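Local coordinates for VP4 CORE protein (Bluetongue virus, PDB 2JHP) that caps viral messenger RNA as a multifunctional enzyme with two methyl-donor sites, and forms part of the inner capsid of the virus, at residues V242-K245 and K246-L249; D365-K368 and M369-Y373; F117-A120 and L121-Y124; Y481-I484 and V485-D488. All blocks are in the same frame, centred on the assembly; numbering follows the deposited sequence.

Contact 1 (V242-K245 and K246-L249); sequences VDSK and KDIL. With SAH (S-adenosyl-L-homocysteine), chain C.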
loop_
_atom_site.group_PDB
_atom_site.type_symbol
_atom_site.label_atom_id
_atom_site.label_comp_id
_atom_site.label_asym_id
_atom_site.label_seq_id
_atom_site.Cartn_x
_atom_site.Cartn_y
_atom_site.Cartn_z
ATOM N N VAL A 242 14.452 -30.584 -26.432
ATOM C CA VAL A 242 15.374 -29.466 -26.603
ATOM C C VAL A 242 16.807 -29.839 -26.220
ATOM O O VAL A 242 17.069 -30.250 -25.089
ATOM C CB VAL A 242 14.886 -28.247 -25.787
ATOM C CG1 VAL A 242 15.833 -27.056 -25.936
ATOM C CG2 VAL A 242 13.462 -27.869 -26.204
ATOM N N ASP A 243 17.728 -29.701 -27.172
ATOM C CA ASP A 243 19.150 -29.946 -26.905
ATOM C C ASP A 243 20.045 -28.739 -27.224
ATOM O O ASP A 243 21.174 -28.651 -26.726
ATOM C CB ASP A 243 19.651 -31.245 -27.584
ATOM C CG ASP A 243 19.490 -31.239 -29.106
ATOM O OD1 ASP A 243 18.831 -30.329 -29.657
ATOM O OD2 ASP A 243 20.028 -32.167 -29.758
ATOM N N SER A 244 19.533 -27.809 -28.033
ATOM C CA SER A 244 20.261 -26.578 -28.365
ATOM C C SER A 244 19.357 -25.357 -28.455
ATOM O O SER A 244 18.132 -25.471 -28.561
ATOM C CB SER A 244 21.051 -26.731 -29.666
ATOM O OG SER A 244 20.209 -27.119 -30.739
ATOM N N LYS A 245 19.985 -24.184 -28.411
ATOM C CA LYS A 245 19.289 -22.911 -28.549
ATOM C C LYS A 245 18.472 -22.845 -29.835
ATOM O O LYS A 245 17.444 -22.170 -29.879
ATOM C CB LYS A 245 20.290 -21.751 -28.502
ATOM C CG LYS A 245 21.408 -21.820 -29.537
ATOM C CD LYS A 245 22.246 -20.555 -29.532
ATOM C CE LYS A 245 23.379 -20.649 -30.557
ATOM N NZ LYS A 245 24.250 -19.435 -30.588
ATOM N N LYS A 246 18.933 -23.553 -30.869
ATOM C CA LYS A 246 18.255 -23.608 -32.163
ATOM C C LYS A 246 16.771 -23.964 -32.056
ATOM O O LYS A 246 15.951 -23.446 -32.817
ATOM C CB LYS A 246 18.948 -24.606 -33.086
ATOM C CG LYS A 246 20.281 -24.126 -33.688
ATOM C CD LYS A 246 21.105 -25.283 -34.276
ATOM C CE LYS A 246 20.568 -25.750 -35.623
ATOM N NZ LYS A 246 21.412 -26.836 -36.214
ATOM N N ASP A 247 16.431 -24.836 -31.108
ATOM C CA ASP A 247 15.049 -25.285 -30.911
ATOM C C ASP A 247 14.124 -24.187 -30.387
ATOM O O ASP A 247 12.901 -24.328 -30.423
ATOM C CB ASP A 247 15.017 -26.481 -29.954
ATOM C CG ASP A 247 15.886 -27.630 -30.426
ATOM O OD1 ASP A 247 15.803 -27.983 -31.625
ATOM O OD2 ASP A 247 16.650 -28.181 -29.602
ATOM N N ILE A 248 14.725 -23.101 -29.905
ATOM C CA ILE A 248 14.010 -21.991 -29.280
ATOM C C ILE A 248 14.059 -20.729 -30.145
ATOM O O ILE A 248 13.079 -19.987 -30.222
ATOM C CB ILE A 248 14.581 -21.692 -27.878
ATOM C CG1 ILE A 248 14.598 -22.968 -27.034
ATOM C CG2 ILE A 248 13.781 -20.588 -27.182
ATOM C CD1 ILE A 248 15.457 -22.872 -25.832
ATOM N N LEU A 249 15.204 -20.495 -30.785
ATOM C CA LEU A 249 15.363 -19.391 -31.732
ATOM C C LEU A 249 14.282 -19.378 -32.816
ATOM O O LEU A 249 13.759 -18.313 -33.157
ATOM C CB LEU A 249 16.749 -19.417 -32.405
ATOM C CG LEU A 249 17.979 -18.647 -31.887
ATOM C CD1 LEU A 249 17.635 -17.477 -30.962
ATOM C CD2 LEU A 249 18.962 -19.578 -31.216
HETATM N N SAH C . 7.143 -28.812 -15.376
HETATM C CA SAH C . 6.457 -30.115 -15.104
HETATM C CB SAH C . 7.340 -31.087 -14.316
HETATM C CG SAH C . 8.618 -31.487 -15.046
HETATM S SD SAH C . 8.568 -33.220 -15.551
HETATM C C SAH C . 5.131 -29.881 -14.388
HETATM O O SAH C . 4.943 -28.868 -13.712
HETATM O OXT SAH C . 4.214 -30.697 -14.484
HETATM C "C5'" SAH C . 10.053 -33.104 -16.568
HETATM C "C4'" SAH C . 9.664 -33.190 -18.032
HETATM O "O4'" SAH C . 10.743 -32.830 -18.855
HETATM C "C3'" SAH C . 9.261 -34.589 -18.467
HETATM O "O3'" SAH C . 7.865 -34.596 -18.626
HETATM C "C2'" SAH C . 9.977 -34.820 -19.788
HETATM O "O2'" SAH C . 9.072 -35.172 -20.807
HETATM C "C1'" SAH C . 10.553 -33.457 -20.103
HETATM N N9 SAH C . 11.826 -33.431 -20.837
HETATM C C8 SAH C . 12.909 -34.261 -20.714
HETATM N N7 SAH C . 13.868 -33.832 -21.568
HETATM C C5 SAH C . 13.417 -32.739 -22.220
HETATM C C6 SAH C . 13.978 -31.911 -23.187
HETATM N N6 SAH C . 15.206 -32.145 -23.640
HETATM N N1 SAH C . 13.248 -30.843 -23.679
HETATM C C2 SAH C . 11.976 -30.598 -23.214
HETATM N N3 SAH C . 11.429 -31.424 -22.250
HETATM C C4 SAH C . 12.136 -32.475 -21.765
#
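Asp-247 reaches back with its carboxylate over the loop that leads into its own helix. OD2 accepts from Asp-243 N at 3.1 Å, met nearly along its C-O axis. A weak second bond comes from Ser-244 N. The side chain gets there with CG beside the backbone N (chi1 -56°). In return Asp-247 N donates to Ser-244 O at 3.1 Å, from above the carbonyl plane. Lys-245 O takes two helix N-H groups, those of Ile-248 and Leu-249.

The charges are less comfortable. Asp-243 OD1 lies 3.1 Å from Asp-247 OD2, with the two carboxylates nearly coplanar.

Apolar contact is lighter. Val-242 CG1 meets Ile-248 CD1 at 4.2 Å, and both side chains turn to Ile-292 of helix 280-295.

The adenine of SAH is read by the backbone of Val-242. Val-242 N donates to N1 of SAH at 3.0 Å and 173°, and N6 of SAH donates to Val-242 O. The loop follows strand 235-238 of a Rossmann-like methyltransferase sheet. Two close carboxylates would be expected to raise the proton affinity of one of them, while the two N-H groups at Asp-247 OD2 would partly offset this.

Contact 2 (D365-K368 and M369-Y373); sequences DVRK and MVELY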
loop_
_atom_site.group_PDB
_atom_site.type_symbol
_atom_site.label_atom_id
_atom_site.label_comp_id
_atom_site.label_asym_id
_atom_site.label_seq_id
_atom_site.Cartn_x
_atom_site.Cartn_y
_atom_site.Cartn_z
ATOM N N ASP A 365 26.396 -26.040 2.263
ATOM C CA ASP A 365 25.723 -24.787 2.590
ATOM C C ASP A 365 24.431 -24.662 1.793
ATOM O O ASP A 365 23.474 -23.977 2.195
ATOM C CB ASP A 365 26.645 -23.606 2.301
ATOM C CG ASP A 365 27.890 -23.625 3.157
ATOM O OD1 ASP A 365 27.771 -23.518 4.399
ATOM O OD2 ASP A 365 28.991 -23.746 2.582
ATOM N N VAL A 366 24.425 -25.336 0.651
ATOM C CA VAL A 366 23.260 -25.428 -0.199
ATOM C C VAL A 366 22.349 -26.562 0.314
ATOM O O VAL A 366 21.164 -26.627 -0.003
ATOM C CB VAL A 366 23.723 -25.543 -1.681
ATOM C CG1 VAL A 366 23.094 -26.715 -2.391
ATOM C CG2 VAL A 366 23.457 -24.223 -2.429
ATOM N N ARG A 367 22.918 -27.423 1.151
ATOM C CA ARG A 367 22.183 -28.493 1.824
ATOM C C ARG A 367 21.424 -27.922 3.023
ATOM O O ARG A 367 20.285 -28.311 3.283
ATOM C CB ARG A 367 23.158 -29.584 2.268
ATOM C CG ARG A 367 22.569 -30.965 2.472
ATOM C CD ARG A 367 23.435 -32.024 1.784
ATOM N NE ARG A 367 23.202 -32.007 0.336
ATOM C CZ ARG A 367 23.945 -32.647 -0.569
ATOM N NH1 ARG A 367 25.011 -33.369 -0.204
ATOM N NH2 ARG A 367 23.620 -32.556 -1.854
ATOM N N LYS A 368 22.064 -26.992 3.737
ATOM C CA LYS A 368 21.443 -26.294 4.861
ATOM C C LYS A 368 20.214 -25.510 4.436
ATOM O O LYS A 368 19.204 -25.511 5.143
ATOM C CB LYS A 368 22.426 -25.338 5.545
ATOM C CG LYS A 368 22.812 -25.727 6.972
ATOM C CD LYS A 368 21.735 -25.364 8.012
ATOM C CE LYS A 368 21.962 -26.109 9.329
ATOM N NZ LYS A 368 20.937 -25.791 10.359
ATOM N N MET A 369 20.299 -24.835 3.293
ATOM C CA MET A 369 19.197 -23.995 2.842
ATOM C C MET A 369 17.886 -24.783 2.805
ATOM O O MET A 369 16.884 -24.356 3.394
ATOM C CB MET A 369 19.500 -23.362 1.480
ATOM C CG MET A 369 20.470 -22.202 1.542
ATOM S SD MET A 369 20.318 -21.086 0.134
ATOM C CE MET A 369 21.143 -22.007 -1.150
ATOM N N VAL A 370 17.913 -25.934 2.130
ATOM C CA VAL A 370 16.783 -26.860 2.080
ATOM C C VAL A 370 16.267 -27.142 3.494
ATOM O O VAL A 370 15.090 -26.950 3.785
ATOM C CB VAL A 370 17.176 -28.186 1.389
ATOM C CG1 VAL A 370 16.060 -29.243 1.530
ATOM C CG2 VAL A 370 17.545 -27.948 -0.078
ATOM N N GLU A 371 17.164 -27.568 4.374
ATOM C CA GLU A 371 16.808 -27.925 5.755
ATOM C C GLU A 371 16.233 -26.763 6.556
ATOM O O GLU A 371 15.444 -26.975 7.477
ATOM C CB GLU A 371 18.026 -28.481 6.481
ATOM C CG GLU A 371 18.621 -29.684 5.787
ATOM C CD GLU A 371 20.084 -29.892 6.118
ATOM O OE1 GLU A 371 20.573 -29.328 7.131
ATOM O OE2 GLU A 371 20.744 -30.631 5.355
ATOM N N LEU A 372 16.635 -25.543 6.209
ATOM C CA LEU A 372 16.171 -24.356 6.914
ATOM C C LEU A 372 14.844 -23.814 6.381
ATOM O O LEU A 372 14.033 -23.324 7.160
ATOM C CB LEU A 372 17.228 -23.239 6.883
ATOM C CG LEU A 372 18.480 -23.329 7.762
ATOM C CD1 LEU A 372 19.425 -22.170 7.456
ATOM C CD2 LEU A 372 18.119 -23.335 9.233
ATOM N N TYR A 373 14.614 -23.903 5.070
ATOM C CA TYR A 373 13.480 -23.201 4.462
ATOM C C TYR A 373 12.388 -24.062 3.814
ATOM O O TYR A 373 11.240 -23.632 3.730
ATOM C CB TYR A 373 13.981 -22.106 3.499
ATOM C CG TYR A 373 14.999 -21.177 4.128
ATOM C CD1 TYR A 373 14.658 -20.351 5.204
ATOM C CD2 TYR A 373 16.305 -21.138 3.661
ATOM C CE1 TYR A 373 15.597 -19.509 5.796
ATOM C CE2 TYR A 373 17.252 -20.297 4.245
ATOM C CZ TYR A 373 16.895 -19.487 5.309
ATOM O OH TYR A 373 17.854 -18.665 5.870
#
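Glu-371 lies back along the helix over the carbonyl of Arg-367. Its CB rests 3.5 Å from Lys-368 O. CG then sits 3.3 Å from Arg-367 O, placed beside its own backbone N by a chi1 of -57°. The chain runs on extended. OE2 ends 3.1 Å from Arg-367 O, two acceptors side by side, and also touches Arg-367 CG. The hydroxyl of Tyr-334 is hydrogen-bonded to OE2. OE1 points to the Lys-368 side, but NZ of Lys-368 stays 4.8 Å from it, so the opposite charges are near without touching.

This is helix 363-373, which follows strand 357-362. Its buried side packs on Leu-336 of strand 335-341, in the Rossmann-like methyltransferase sheet. Val-366, Met-369 and Val-370 all meet that leucine. Met-369 bends at its last torsion (chi3 -77°), which brings CE back to Val-366 CG2 at 3.4 Å.

On the outer side Lys-368 crosses Leu-372. Lys-368 CD lies 3.8 Å from Leu-372 CG, and NZ is near Leu-372 CD2. Leu-372 N donates to Lys-368 O at 2.8 Å. The guanidinium of Arg-367 turns away from Glu-371, and its NH2 donates to Pro-310 O.

Contact 3 (F117-A120 and L121-Y124); sequences FGDA and LRNY. With GUN (guanine), chain E; SAH (S-adenosyl-L-homocysteine), chain B.
The carboxylate O of SAH is gripped twice by Arg-122, whose guanidinium is also salt-bridged to Asp-119. Arg-122 NE donates to this O at 2.9 Å, and NH2 adds a weak bond. NH2 also donates to OXT of SAH at 3.0 Å, so both oxygens are held. All this lies on helix 114-128, just before strand 131-132 of a Rossmann-like methyltransferase sheet.

Arg-122 NH1 donates to Asp-119 OD1 at 3.0 Å and 167°. The oxygen lies in the guanidinium plane, but NH1 comes from above the carboxylate plane, and the two planes are 74° apart. The arginine bends at chi3 (-60°), which brings one face of the guanidinium over Gly-118 O. That same carbonyl accepts from Arg-122 N. With one partner over a face and others along the rim, the group is held against rotation.

The first turn also lines the guanine pocket, where Tyr-446 OH bonds the base. Gly-118 CA comes within 3.4 Å of guanine N3. Behind the pocket, Phe-117 CZ packs on Leu-121 CD1 at 3.8 Å, and both side chains touch Ile-474. Guanine N2 lies in the plane of the Phe-117 ring, at its edge, 3.1 Å from CD2.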
loop_
_atom_site.group_PDB
_atom_site.type_symbol
_atom_site.label_atom_id
_atom_site.label_comp_id
_atom_site.label_asym_id
_atom_site.label_seq_id
_atom_site.Cartn_x
_atom_site.Cartn_y
_atom_site.Cartn_z
ATOM N N PHE A 117 -8.307 1.584 2.937
ATOM C CA PHE A 117 -7.758 2.921 3.014
ATOM C C PHE A 117 -6.517 3.068 2.120
ATOM O O PHE A 117 -6.476 3.926 1.234
ATOM C CB PHE A 117 -7.467 3.309 4.462
ATOM C CG PHE A 117 -6.667 4.543 4.597
ATOM C CD1 PHE A 117 -7.187 5.755 4.249
ATOM C CD2 PHE A 117 -5.392 4.489 5.072
ATOM C CE1 PHE A 117 -6.444 6.909 4.371
ATOM C CE2 PHE A 117 -4.625 5.629 5.213
ATOM C CZ PHE A 117 -5.158 6.856 4.861
ATOM N N GLY A 118 -5.521 2.216 2.344
ATOM C CA GLY A 118 -4.317 2.213 1.520
ATOM C C GLY A 118 -4.556 2.021 0.031
ATOM O O GLY A 118 -3.849 2.609 -0.776
ATOM N N ASP A 119 -5.549 1.204 -0.321
ATOM C CA ASP A 119 -5.861 0.874 -1.716
ATOM C C ASP A 119 -6.484 2.037 -2.466
ATOM O O ASP A 119 -6.280 2.188 -3.668
ATOM C CB ASP A 119 -6.829 -0.315 -1.807
ATOM C CG ASP A 119 -6.168 -1.660 -1.504
ATOM O OD1 ASP A 119 -5.000 -1.728 -1.060
ATOM O OD2 ASP A 119 -6.866 -2.670 -1.701
ATOM N N ALA A 120 -7.275 2.826 -1.753
ATOM C CA ALA A 120 -7.893 3.989 -2.330
ATOM C C ALA A 120 -6.818 5.017 -2.670
ATOM O O ALA A 120 -6.816 5.569 -3.761
ATOM C CB ALA A 120 -8.919 4.548 -1.393
ATOM N N LEU A 121 -5.879 5.237 -1.760
ATOM C CA LEU A 121 -4.753 6.121 -2.022
ATOM C C LEU A 121 -3.834 5.597 -3.117
ATOM O O LEU A 121 -3.260 6.377 -3.862
ATOM C CB LEU A 121 -3.939 6.360 -0.752
ATOM C CG LEU A 121 -4.609 7.073 0.421
ATOM C CD1 LEU A 121 -3.549 7.465 1.468
ATOM C CD2 LEU A 121 -5.398 8.297 -0.024
ATOM N N ARG A 122 -3.677 4.281 -3.207
ATOM C CA ARG A 122 -2.758 3.719 -4.175
ATOM C C ARG A 122 -3.345 3.758 -5.577
ATOM O O ARG A 122 -2.609 3.929 -6.553
ATOM C CB ARG A 122 -2.362 2.296 -3.807
ATOM C CG ARG A 122 -0.988 1.898 -4.362
ATOM C CD ARG A 122 -0.546 0.490 -3.963
ATOM N NE ARG A 122 -0.465 0.359 -2.513
ATOM C CZ ARG A 122 -1.423 -0.174 -1.770
ATOM N NH1 ARG A 122 -2.516 -0.630 -2.361
ATOM N NH2 ARG A 122 -1.285 -0.239 -0.452
ATOM N N ASN A 123 -4.665 3.606 -5.683
ATOM C CA ASN A 123 -5.314 3.654 -6.982
ATOM C C ASN A 123 -5.231 5.028 -7.577
ATOM O O ASN A 123 -4.918 5.150 -8.727
ATOM C CB ASN A 123 -6.741 3.113 -6.925
ATOM C CG ASN A 123 -6.786 1.607 -6.613
ATOM O OD1 ASN A 123 -5.756 0.915 -6.588
ATOM N ND2 ASN A 123 -7.987 1.101 -6.366
ATOM N N TYR A 124 -5.434 6.058 -6.769
ATOM C CA TYR A 124 -5.218 7.436 -7.219
ATOM C C TYR A 124 -3.785 7.585 -7.749
ATOM O O TYR A 124 -3.559 8.211 -8.805
ATOM C CB TYR A 124 -5.497 8.440 -6.087
ATOM C CG TYR A 124 -4.944 9.838 -6.331
ATOM C CD1 TYR A 124 -5.648 10.767 -7.105
ATOM C CD2 TYR A 124 -3.714 10.235 -5.783
ATOM C CE1 TYR A 124 -5.148 12.050 -7.326
ATOM C CE2 TYR A 124 -3.199 11.522 -6.003
ATOM C CZ TYR A 124 -3.921 12.424 -6.778
ATOM O OH TYR A 124 -3.416 13.696 -7.009
HETATM N N9 GUN E . -2.134 -1.423 2.620
HETATM C C8 GUN E . -0.948 -2.031 2.649
HETATM N N7 GUN E . -0.259 -1.597 3.708
HETATM C C5 GUN E . -1.008 -0.711 4.364
HETATM C C6 GUN E . -0.812 0.050 5.518
HETATM O O6 GUN E . 0.239 -0.029 6.152
HETATM N N1 GUN E . -1.828 0.911 5.952
HETATM C C2 GUN E . -3.013 0.980 5.202
HETATM N N2 GUN E . -3.992 1.778 5.581
HETATM N N3 GUN E . -3.166 0.233 4.095
HETATM C C4 GUN E . -2.205 -0.601 3.666
HETATM N N SAH B . 4.443 1.436 -0.235
HETATM C CA SAH B . 3.653 0.179 -0.051
HETATM C CB SAH B . 4.134 -0.728 1.087
HETATM C CG SAH B . 4.885 -0.139 2.266
HETATM S SD SAH B . 5.626 -1.458 3.267
HETATM C C SAH B . 2.157 0.432 0.056
HETATM O O SAH B . 1.608 1.250 -0.686
HETATM O OXT SAH B . 1.461 -0.195 0.854
HETATM C "C5'" SAH B . 7.070 -0.405 3.590
HETATM C "C4'" SAH B . 8.285 -0.794 2.765
HETATM O "O4'" SAH B . 9.072 0.342 2.466
HETATM C "C3'" SAH B . 9.189 -1.788 3.489
HETATM O "O3'" SAH B . 9.585 -2.752 2.527
HETATM C "C2'" SAH B . 10.400 -0.966 3.904
HETATM O "O2'" SAH B . 11.594 -1.700 3.887
HETATM C "C1'" SAH B . 10.432 0.109 2.819
HETATM N N9 SAH B . 11.132 1.343 3.242
HETATM C C8 SAH B . 11.121 1.928 4.488
HETATM N N7 SAH B . 11.898 3.041 4.451
HETATM C C5 SAH B . 12.407 3.177 3.204
HETATM C C6 SAH B . 13.246 4.126 2.614
HETATM N N6 SAH B . 13.703 5.154 3.327
HETATM N N1 SAH B . 13.596 4.008 1.282
HETATM C C2 SAH B . 13.114 2.948 0.533
HETATM N N3 SAH B . 12.282 2.006 1.112
HETATM C C4 SAH B . 11.932 2.113 2.428
#

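Contact 4 (Y481-I484 and V485-D488); sequences YPDI and VKKD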
loop_
_atom_site.group_PDB
_atom_site.type_symbol
_atom_site.label_atom_id
_atom_site.label_comp_id
_atom_site.label_asym_id
_atom_site.label_seq_id
_atom_site.Cartn_x
_atom_site.Cartn_y
_atom_site.Cartn_z
ATOM N N TYR A 481 -12.280 13.303 -7.408
ATOM C CA TYR A 481 -12.181 12.169 -8.326
ATOM C C TYR A 481 -13.168 11.052 -7.988
ATOM O O TYR A 481 -12.765 9.992 -7.518
ATOM C CB TYR A 481 -10.757 11.622 -8.354
ATOM C CG TYR A 481 -9.706 12.624 -8.763
ATOM C CD1 TYR A 481 -8.922 13.262 -7.811
ATOM C CD2 TYR A 481 -9.490 12.928 -10.109
ATOM C CE1 TYR A 481 -7.944 14.179 -8.174
ATOM C CE2 TYR A 481 -8.513 13.854 -10.494
ATOM C CZ TYR A 481 -7.742 14.476 -9.515
ATOM O OH TYR A 481 -6.777 15.389 -9.885
ATOM N N PRO A 482 -14.469 11.290 -8.244
ATOM C CA PRO A 482 -15.585 10.396 -7.923
ATOM C C PRO A 482 -15.518 8.939 -8.403
ATOM O O PRO A 482 -16.186 8.094 -7.814
ATOM C CB PRO A 482 -16.776 11.105 -8.562
ATOM C CG PRO A 482 -16.400 12.526 -8.506
ATOM C CD PRO A 482 -14.960 12.531 -8.866
ATOM N N ASP A 483 -14.758 8.623 -9.445
ATOM C CA ASP A 483 -14.584 7.201 -9.778
ATOM C C ASP A 483 -13.189 6.654 -9.576
ATOM O O ASP A 483 -12.918 5.503 -9.926
ATOM C CB ASP A 483 -15.083 6.860 -11.179
ATOM C CG ASP A 483 -16.472 6.229 -11.175
ATOM O OD1 ASP A 483 -16.995 5.954 -12.273
ATOM O OD2 ASP A 483 -17.038 6.005 -10.079
ATOM N N ILE A 484 -12.303 7.471 -9.009
ATOM C CA ILE A 484 -11.088 6.947 -8.410
ATOM C C ILE A 484 -11.432 6.477 -6.996
ATOM O O ILE A 484 -11.095 5.353 -6.621
ATOM C CB ILE A 484 -9.908 7.951 -8.413
ATOM C CG1 ILE A 484 -9.567 8.364 -9.847
ATOM C CG2 ILE A 484 -8.682 7.316 -7.786
ATOM C CD1 ILE A 484 -8.387 9.321 -9.987
ATOM N N VAL A 485 -12.118 7.324 -6.225
ATOM C CA VAL A 485 -12.533 6.969 -4.859
ATOM C C VAL A 485 -14.032 7.178 -4.709
ATOM O O VAL A 485 -14.508 8.309 -4.640
ATOM C CB VAL A 485 -11.745 7.763 -3.762
ATOM C CG1 VAL A 485 -12.087 7.268 -2.370
ATOM C CG2 VAL A 485 -10.234 7.660 -3.977
ATOM N N LYS A 486 -14.765 6.074 -4.674
ATOM C CA LYS A 486 -16.224 6.096 -4.632
ATOM C C LYS A 486 -16.743 6.542 -3.263
ATOM O O LYS A 486 -16.037 6.440 -2.264
ATOM C CB LYS A 486 -16.785 4.708 -4.955
ATOM C CG LYS A 486 -16.490 4.195 -6.347
ATOM C CD LYS A 486 -16.891 2.731 -6.436
ATOM C CE LYS A 486 -16.213 2.023 -7.592
ATOM N NZ LYS A 486 -16.877 2.315 -8.891
ATOM N N LYS A 487 -17.977 7.037 -3.224
ATOM C CA LYS A 487 -18.613 7.440 -1.969
ATOM C C LYS A 487 -18.773 6.259 -1.011
ATOM O O LYS A 487 -18.684 6.424 0.210
ATOM C CB LYS A 487 -19.985 8.068 -2.236
ATOM C CG LYS A 487 -20.064 9.565 -1.996
ATOM C CD LYS A 487 -19.901 10.377 -3.263
ATOM C CE LYS A 487 -20.576 11.744 -3.124
ATOM N NZ LYS A 487 -22.063 11.675 -3.341
ATOM N N ASP A 488 -18.996 5.078 -1.591
ATOM C CA ASP A 488 -19.338 3.854 -0.866
ATOM C C ASP A 488 -18.131 3.114 -0.224
ATOM O O ASP A 488 -18.294 2.113 0.492
ATOM C CB ASP A 488 -20.099 2.938 -1.821
ATOM C CG ASP A 488 -20.896 1.892 -1.108
ATOM O OD1 ASP A 488 -21.651 2.227 -0.185
ATOM O OD2 ASP A 488 -20.761 0.725 -1.481
HETATM O O HOH W 1 -13.221 3.417 -4.646
#
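The carboxylate of Asp-483 is the flat group that meets the other segment. Lys-486 approaches it out of its plane, on the OD2 side. Lys-486 NZ lies 3.9 Å from Asp-483 OD2, a long salt bridge. The lysine chain bends at its last torsion (chi4 -79°), and its CG is also near OD2. On the same carboxylate, OD2 is 3.2 Å from Pro-482 O. These are two acceptors that cannot bond each other. The Tyr-481 ring leads away from the segment 485-488, and its OH bonds Glu-505 OE2.

The backbone bonds are firmer. Tyr-481 O takes two donors. Val-485 N reaches it at 3.0 Å and 174°, nearly along the C=O direction. Ile-484 N reaches it at the same distance. One carbonyl thus closes the turn from Tyr-481 to Val-485. A water accepts from Lys-486 N at 3.1 Å and donates weakly to Ile-484 O.

Apolar contact is slight between the segments. Ile-484 CG2 and Val-485 CG2 are 4.1 Å apart. Val-485 is buried against Ile-474, Leu-477 and Met-478 of helix 470-480, and Ile-484 packs on Tyr-124 and Lys-127 of helix 114-128. Past the turn the chain runs on toward helix 493-496. Tyr-481 is the first residue after helix 470-480 to leave helical angles. Pro-482 and Asp-483 then form the corner of a type I beta turn, and the bond from Val-485 N to Tyr-481 O closes an alpha-turn round it.

How the contacts relate
Contact 3 comes first along the chain, then contact 1, contact 2 and contact 4. Each is a continuous stretch that closes only a local turn, so none nests in or crosses another. Contacts 3 and 4 belong to the part built on the sheet with strands 131-132 and 406-408. Contacts 1 and 2 belong to the part built on strands 192-196 and 302-308, which is inserted in sequence between strands 149-152 and 393-394 of the first. The two sheets share one strand order. Contacts 3 and 4 touch: Tyr-124 CA meets Ile-484 CG2 at 3.5 Å, joining helix 114-128 to the loop after helix 470-480. Contacts 1 and 3, whose centres lie about 45 Å apart, each hold a separate SAH.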